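Local structure of transferrin (Manduca sexta, 6WB6) at residues V122-K125 and I126-M130; N337-E340 and V341-G345; C460-S463 and Y464-S468. The protein carries iron, binding a single ferric ion per molecule together with a carbonate anion, as a secreted insect member of the transferrin family. All coordinates share one frame; numbering follows the deposited sequence.

Contact 1 of 3, residues V122-K125 and I126-M130. With CO3 (carbonate ion), chain G.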
# COMPACT_ATOMS: atom_id res chain seq x y z
N VAL A 122 -12.72 16.01 2.14
CA VAL A 122 -13.17 17.40 2.15
C VAL A 122 -11.98 18.33 2.29
O VAL A 122 -12.01 19.47 1.81
CB VAL A 122 -14.19 17.67 3.28
CG1 VAL A 122 -15.33 16.67 3.21
CG2 VAL A 122 -13.53 17.67 4.68
N GLY A 123 -10.93 17.86 2.94
CA GLY A 123 -9.81 18.74 3.22
C GLY A 123 -8.69 18.70 2.21
O GLY A 123 -7.72 19.45 2.36
N TYR A 124 -8.78 17.87 1.18
CA TYR A 124 -7.68 17.78 0.23
C TYR A 124 -8.09 17.41 -1.20
O TYR A 124 -7.90 18.21 -2.13
CB TYR A 124 -6.67 16.78 0.76
CG TYR A 124 -5.38 16.75 0.04
CD1 TYR A 124 -4.32 17.57 0.43
CD2 TYR A 124 -5.18 15.88 -1.02
CE1 TYR A 124 -3.10 17.52 -0.23
CE2 TYR A 124 -3.96 15.83 -1.69
CZ TYR A 124 -2.93 16.63 -1.30
OH TYR A 124 -1.72 16.56 -1.98
N LYS A 125 -8.63 16.19 -1.38
CA LYS A 125 -8.99 15.72 -2.71
C LYS A 125 -10.07 16.57 -3.34
O LYS A 125 -9.99 16.89 -4.52
CB LYS A 125 -9.46 14.26 -2.64
CG LYS A 125 -8.43 13.33 -2.01
CD LYS A 125 -8.76 11.87 -2.19
CE LYS A 125 -9.91 11.43 -1.29
NZ LYS A 125 -10.29 9.99 -1.58
N ILE A 126 -11.09 16.93 -2.57
CA ILE A 126 -12.16 17.75 -3.13
C ILE A 126 -11.58 19.14 -3.43
O ILE A 126 -11.66 19.60 -4.58
CB ILE A 126 -13.36 17.78 -2.16
CG1 ILE A 126 -14.05 16.40 -2.19
CG2 ILE A 126 -14.34 18.90 -2.48
CD1 ILE A 126 -15.29 16.34 -1.37
N PRO A 127 -10.97 19.82 -2.47
CA PRO A 127 -10.40 21.14 -2.81
C PRO A 127 -9.50 21.09 -4.04
O PRO A 127 -9.56 21.97 -4.89
CB PRO A 127 -9.64 21.52 -1.55
CG PRO A 127 -10.42 20.94 -0.47
CD PRO A 127 -10.92 19.60 -1.01
N LEU A 128 -8.66 20.07 -4.14
CA LEU A 128 -7.80 19.99 -5.31
C LEU A 128 -8.64 19.81 -6.57
O LEU A 128 -8.35 20.44 -7.59
CB LEU A 128 -6.78 18.87 -5.16
CG LEU A 128 -5.55 19.19 -4.34
CD1 LEU A 128 -4.78 17.94 -3.95
CD2 LEU A 128 -4.62 20.10 -5.09
N THR A 129 -9.69 18.98 -6.50
CA THR A 129 -10.52 18.71 -7.67
C THR A 129 -11.17 19.98 -8.19
O THR A 129 -11.25 20.19 -9.40
CB THR A 129 -11.60 17.64 -7.34
OG1 THR A 129 -10.97 16.39 -7.02
CG2 THR A 129 -12.55 17.40 -8.53
N MET A 130 -11.67 20.83 -7.28
CA MET A 130 -12.43 22.01 -7.69
C MET A 130 -11.52 23.18 -8.05
O MET A 130 -11.72 23.83 -9.07
CB MET A 130 -13.39 22.44 -6.56
CG MET A 130 -14.43 21.35 -6.19
SD MET A 130 -15.11 20.65 -7.73
CE MET A 130 -15.99 19.21 -7.12
C CO3 G . -11.84 14.36 5.05
O1 CO3 G . -11.36 13.61 5.99
O2 CO3 G . -11.11 15.36 4.69
O3 CO3 G . -12.97 14.16 4.45
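Leu128 and Thr129 reach back to Tyr124 and Lys125 along helix 121-131, the transferrin helix whose N-terminal end holds the carbonate bound together with iron. Hydrogen bonds from this helix to the anion use backbone donors. Val122 N points almost straight at carbonate O3 (3.0 Å, 175° at the hydrogen), while Gly123 N serves carbonate O2 at 3.1 Å; the helix start would probably favour the negative charge. Thr116 OG1 and Arg120 NE are hydrogen-bonded to the same ion.

Within the helix, Leu128 N donates to Tyr124 O over 2.8 Å. Pro127 has no N-H to give, and the helix is kinked there; Pro127 CD instead lies 3.0 Å from Val122 O.

The apolar part is a CH-pi contact: Leu128 CD1 sits over one face of the Tyr124 ring, offset toward the rim, although the exact spacing is doubtful. Tyr124 OH is hydrogen-bonded to Glu151.

One carbonyl takes two donors from a single residue. Thr129 OG1 stands beside its own backbone N, anti to the carbonyl carbon (chi1 -64°), which brings both to Lys125 O: Thr129 N lies 2.9 Å from it, and Thr129 OG1, from the opposite face of the carbonyl plane, 2.7 Å.

Contact 2 of 3, residues N337-E340 and V341-G345. With NAG (2-acetamido-2-deoxy-beta-D-glucopyranose), chain C.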
# COMPACT_ATOMS: atom_id res chain seq x y z
N ASN A 337 -21.11 15.12 -7.00
CA ASN A 337 -19.92 15.66 -7.67
C ASN A 337 -18.68 14.83 -7.36
O ASN A 337 -17.56 15.33 -7.35
CB ASN A 337 -19.67 17.11 -7.28
CG ASN A 337 -20.76 18.04 -7.78
OD1 ASN A 337 -21.39 17.78 -8.81
ND2 ASN A 337 -20.99 19.12 -7.06
N TYR A 338 -18.86 13.54 -7.10
CA TYR A 338 -17.74 12.75 -6.62
C TYR A 338 -17.03 11.98 -7.72
O TYR A 338 -15.92 11.50 -7.49
CB TYR A 338 -18.22 11.80 -5.51
CG TYR A 338 -17.12 11.28 -4.63
CD1 TYR A 338 -16.53 12.10 -3.69
CD2 TYR A 338 -16.67 9.98 -4.74
CE1 TYR A 338 -15.53 11.64 -2.88
CE2 TYR A 338 -15.65 9.51 -3.93
CZ TYR A 338 -15.09 10.35 -2.99
OH TYR A 338 -14.08 9.92 -2.19
N THR A 339 -17.64 11.84 -8.89
CA THR A 339 -16.90 11.21 -9.99
C THR A 339 -15.70 12.08 -10.37
O THR A 339 -14.60 11.57 -10.58
CB THR A 339 -17.81 11.00 -11.20
OG1 THR A 339 -19.07 10.46 -10.78
CG2 THR A 339 -17.15 10.05 -12.20
N GLU A 340 -15.92 13.40 -10.41
CA GLU A 340 -14.83 14.36 -10.61
C GLU A 340 -13.67 14.10 -9.68
O GLU A 340 -12.50 14.10 -10.10
CB GLU A 340 -15.36 15.78 -10.36
CG GLU A 340 -16.44 16.23 -11.30
CD GLU A 340 -17.06 17.56 -10.87
OE1 GLU A 340 -16.34 18.57 -10.85
OE2 GLU A 340 -18.27 17.57 -10.56
N VAL A 341 -13.97 13.91 -8.40
CA VAL A 341 -12.95 13.65 -7.39
C VAL A 341 -12.24 12.34 -7.68
O VAL A 341 -11.01 12.26 -7.62
CB VAL A 341 -13.60 13.63 -5.99
CG1 VAL A 341 -12.57 13.44 -4.93
CG2 VAL A 341 -14.38 14.90 -5.75
N ILE A 342 -13.00 11.29 -7.95
CA ILE A 342 -12.36 10.00 -8.20
C ILE A 342 -11.45 10.11 -9.42
O ILE A 342 -10.34 9.56 -9.45
CB ILE A 342 -13.43 8.90 -8.35
CG1 ILE A 342 -14.00 8.47 -6.98
CG2 ILE A 342 -12.83 7.71 -9.05
CD1 ILE A 342 -15.37 7.73 -7.06
N GLU A 343 -11.90 10.81 -10.45
CA GLU A 343 -11.14 10.91 -11.70
C GLU A 343 -10.16 12.07 -11.69
O GLU A 343 -9.52 12.32 -12.71
CB GLU A 343 -12.09 11.03 -12.89
CG GLU A 343 -12.88 9.74 -13.14
CD GLU A 343 -13.84 9.85 -14.32
OE1 GLU A 343 -14.16 10.98 -14.71
OE2 GLU A 343 -14.27 8.80 -14.86
N ARG A 344 -9.99 12.75 -10.55
CA ARG A 344 -9.02 13.84 -10.48
C ARG A 344 -7.69 13.42 -11.09
O ARG A 344 -7.18 12.32 -10.86
CB ARG A 344 -8.79 14.28 -9.04
CG ARG A 344 -7.76 15.41 -8.93
CD ARG A 344 -7.82 15.99 -7.55
NE ARG A 344 -7.32 15.02 -6.59
CZ ARG A 344 -6.04 14.84 -6.31
NH1 ARG A 344 -5.10 15.56 -6.91
NH2 ARG A 344 -5.68 13.93 -5.42
N GLY A 345 -7.13 14.34 -11.86
CA GLY A 345 -5.80 14.19 -12.40
C GLY A 345 -4.98 15.45 -12.17
O GLY A 345 -5.25 16.24 -11.25
C1 NAG C . -22.00 20.02 -7.54
C2 NAG C . -22.78 20.61 -6.38
C3 NAG C . -23.67 21.80 -6.77
C4 NAG C . -22.99 22.76 -7.75
C5 NAG C . -22.15 22.04 -8.79
C6 NAG C . -21.22 23.02 -9.47
C7 NAG C . -23.21 18.87 -4.69
C8 NAG C . -24.27 17.95 -4.17
N2 NAG C . -23.58 19.56 -5.77
O3 NAG C . -23.98 22.48 -5.54
O4 NAG C . -23.94 23.49 -8.54
O5 NAG C . -21.31 21.04 -8.23
O6 NAG C . -20.45 23.60 -8.43
O7 NAG C . -22.12 18.97 -4.15
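A short helix, 338-342, starts directly after a glycosylated asparagine, and its first side chain, Tyr338, lies against Val341 and Ile342 one turn on. Asn337 itself closes the preceding helix 329-334: its positive phi (57°) and two bonds back into the last turn make a Schellman motif. Its ND2 carries the sugar through a covalent bond of 1.4 Å to NAG C1, and ND2 is also hydrogen-bonded to Trp268 O.

Two side chains pack on the Tyr338 ring. Val341 CB stands over one face, 4.0 Å from Tyr338 CD1 and offset toward the rim, while Val341 CG2 rests on Asn337 O at 3.6 Å. Ile342 meets the ring obliquely, its CD1 3.5 Å from Tyr338 CD2, the two side chains crossing at about a right angle. The Tyr338 ring swings to the carbonyl-carbon side of its CA, CG anti to the backbone N (chi1 -161°), where the residues of the next turn meet it; its OH is hydrogen-bonded to Asn121, a residue of the carbonate pocket.

The backbone bonds are those of one helical turn: Ile342 N to Tyr338 O at 3.0 Å, and Glu343 N to Thr339 O at 2.8 Å. Glu343 is where helical geometry ends; its side chain runs beside that of Thr339, pointing the same way, with Thr339 CG2 3.9 Å from Glu343 CD. Thr339 OG1 is hydrogen-bonded to Asn334 OD1.

Two charged ends have salt-bridge partners outside: Glu340 with Lys133, and Arg344 with both Glu151 and Asp377, the latter in the second transferrin-like region. Asn337, Tyr338 and Thr339 together spell the Asn-X-Thr sequon of N-linked glycosylation, set here at the junction of two helices.

Contact 3 of 3, residues C460-S463 and Y464-S468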
# COMPACT_ATOMS: atom_id res chain seq x y z
N CYS A 460 28.36 -25.96 6.40
CA CYS A 460 27.13 -26.45 5.80
C CYS A 460 26.51 -25.28 5.07
O CYS A 460 26.58 -24.15 5.55
CB CYS A 460 26.15 -26.98 6.87
SG CYS A 460 26.82 -28.21 7.98
N HIS A 461 25.91 -25.54 3.91
CA HIS A 461 25.37 -24.46 3.10
C HIS A 461 23.99 -24.84 2.60
O HIS A 461 23.69 -26.01 2.38
CB HIS A 461 26.23 -24.15 1.86
CG HIS A 461 27.62 -23.67 2.16
ND1 HIS A 461 28.10 -22.47 1.69
CD2 HIS A 461 28.65 -24.27 2.80
CE1 HIS A 461 29.37 -22.34 2.06
NE2 HIS A 461 29.73 -23.41 2.73
N SER A 462 23.15 -23.82 2.40
CA SER A 462 22.09 -23.93 1.43
C SER A 462 22.69 -24.24 0.06
O SER A 462 23.90 -24.15 -0.16
CB SER A 462 21.28 -22.65 1.34
OG SER A 462 20.52 -22.48 2.49
N SER A 463 21.81 -24.54 -0.89
CA SER A 463 22.23 -25.02 -2.19
C SER A 463 23.07 -23.97 -2.93
O SER A 463 22.79 -22.78 -2.89
CB SER A 463 21.00 -25.37 -3.04
OG SER A 463 21.39 -25.57 -4.39
N TYR A 464 24.10 -24.45 -3.61
CA TYR A 464 24.96 -23.64 -4.46
C TYR A 464 24.19 -22.65 -5.32
O TYR A 464 24.73 -21.61 -5.73
CB TYR A 464 25.81 -24.56 -5.35
CG TYR A 464 26.70 -23.85 -6.33
CD1 TYR A 464 26.23 -23.47 -7.57
CD2 TYR A 464 28.03 -23.56 -6.03
CE1 TYR A 464 27.04 -22.83 -8.50
CE2 TYR A 464 28.85 -22.90 -6.94
CZ TYR A 464 28.34 -22.55 -8.17
OH TYR A 464 29.13 -21.91 -9.09
N SER A 465 22.94 -22.96 -5.65
CA SER A 465 22.15 -22.03 -6.45
C SER A 465 21.54 -20.90 -5.62
O SER A 465 20.80 -20.09 -6.17
CB SER A 465 21.05 -22.80 -7.20
OG SER A 465 20.21 -23.51 -6.30
N THR A 466 21.84 -20.82 -4.33
CA THR A 466 21.24 -19.79 -3.49
C THR A 466 22.22 -18.66 -3.19
O THR A 466 23.44 -18.85 -3.15
CB THR A 466 20.74 -20.35 -2.16
OG1 THR A 466 21.87 -20.56 -1.31
CG2 THR A 466 19.96 -21.63 -2.34
N PHE A 467 21.65 -17.49 -2.93
CA PHE A 467 22.46 -16.36 -2.47
C PHE A 467 23.11 -16.69 -1.13
O PHE A 467 24.34 -16.59 -0.99
CB PHE A 467 21.58 -15.12 -2.36
CG PHE A 467 22.31 -13.93 -1.86
CD1 PHE A 467 22.36 -13.66 -0.50
CD2 PHE A 467 22.96 -13.08 -2.73
CE1 PHE A 467 23.04 -12.58 -0.03
CE2 PHE A 467 23.65 -12.01 -2.28
CZ PHE A 467 23.69 -11.74 -0.91
N SER A 468 22.32 -17.08 -0.14
CA SER A 468 22.86 -17.27 1.21
C SER A 468 23.83 -18.45 1.28
O SER A 468 24.72 -18.47 2.14
CB SER A 468 21.72 -17.49 2.21
OG SER A 468 20.58 -16.69 1.90
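Thr466 folds back onto Ser463 to close a type I beta turn just ahead of helix 467-479. Ser463 O, the main acceptor, is gripped twice by Thr466. Thr466 N approaches at 2.6 Å from Ser463 O, from above the plane of that carbonyl (35° out of it), and Thr466 OG1 donates to the same Ser463 O over 2.9 Å. Thr466 is also the N-cap: its OG1 accepts from Gly469 N while donating to Ser463 O. The torsion is consistent with this double use: OG1 lies between the backbone N and the carbonyl carbon (chi1 76°). A valine here would probably leave Gly469 N without its cap and Ser463 O with one donor fewer.

Across the turn, Ser463 OG and Ser465 OG share a hydrogen bond of 3.0 Å in which either may donate, and Ser463 OG has a further, weak bond to Pro503 O. Ser462 adds its CB, 3.4 Å from Thr466 OG1. On the strand side, His461 uses ND1 for Gly469 O and NE2 for Ser459 OG, and Cys460 forms a disulfide with Cys533. A beta strand thus passes through a beta turn into an N-capped helix.

In the fold
Contacts 1 and 2, far apart in sequence, both lie in the first transferrin-like region, their centres 9 Å apart, and contact 3 comes last, in the second. Helices 121-131 and 338-342 touch where Thr129 OG1 lies 3.4 Å from Val341 CA, with Arg344, just past the second helix, against the same hydroxyl; the anion-holding helix and the one after the glycan site thus pack near the iron. Contact 3 lies on the other side of the chain's centre, about 53 Å from contact 1, centre to centre. Yet strand 458-461 leads into helix 467-479 much as strand 112-114 leads into helix 121-131, within similarly connected mixed sheets: a repeated fold, although the protein binds only one ferric ion.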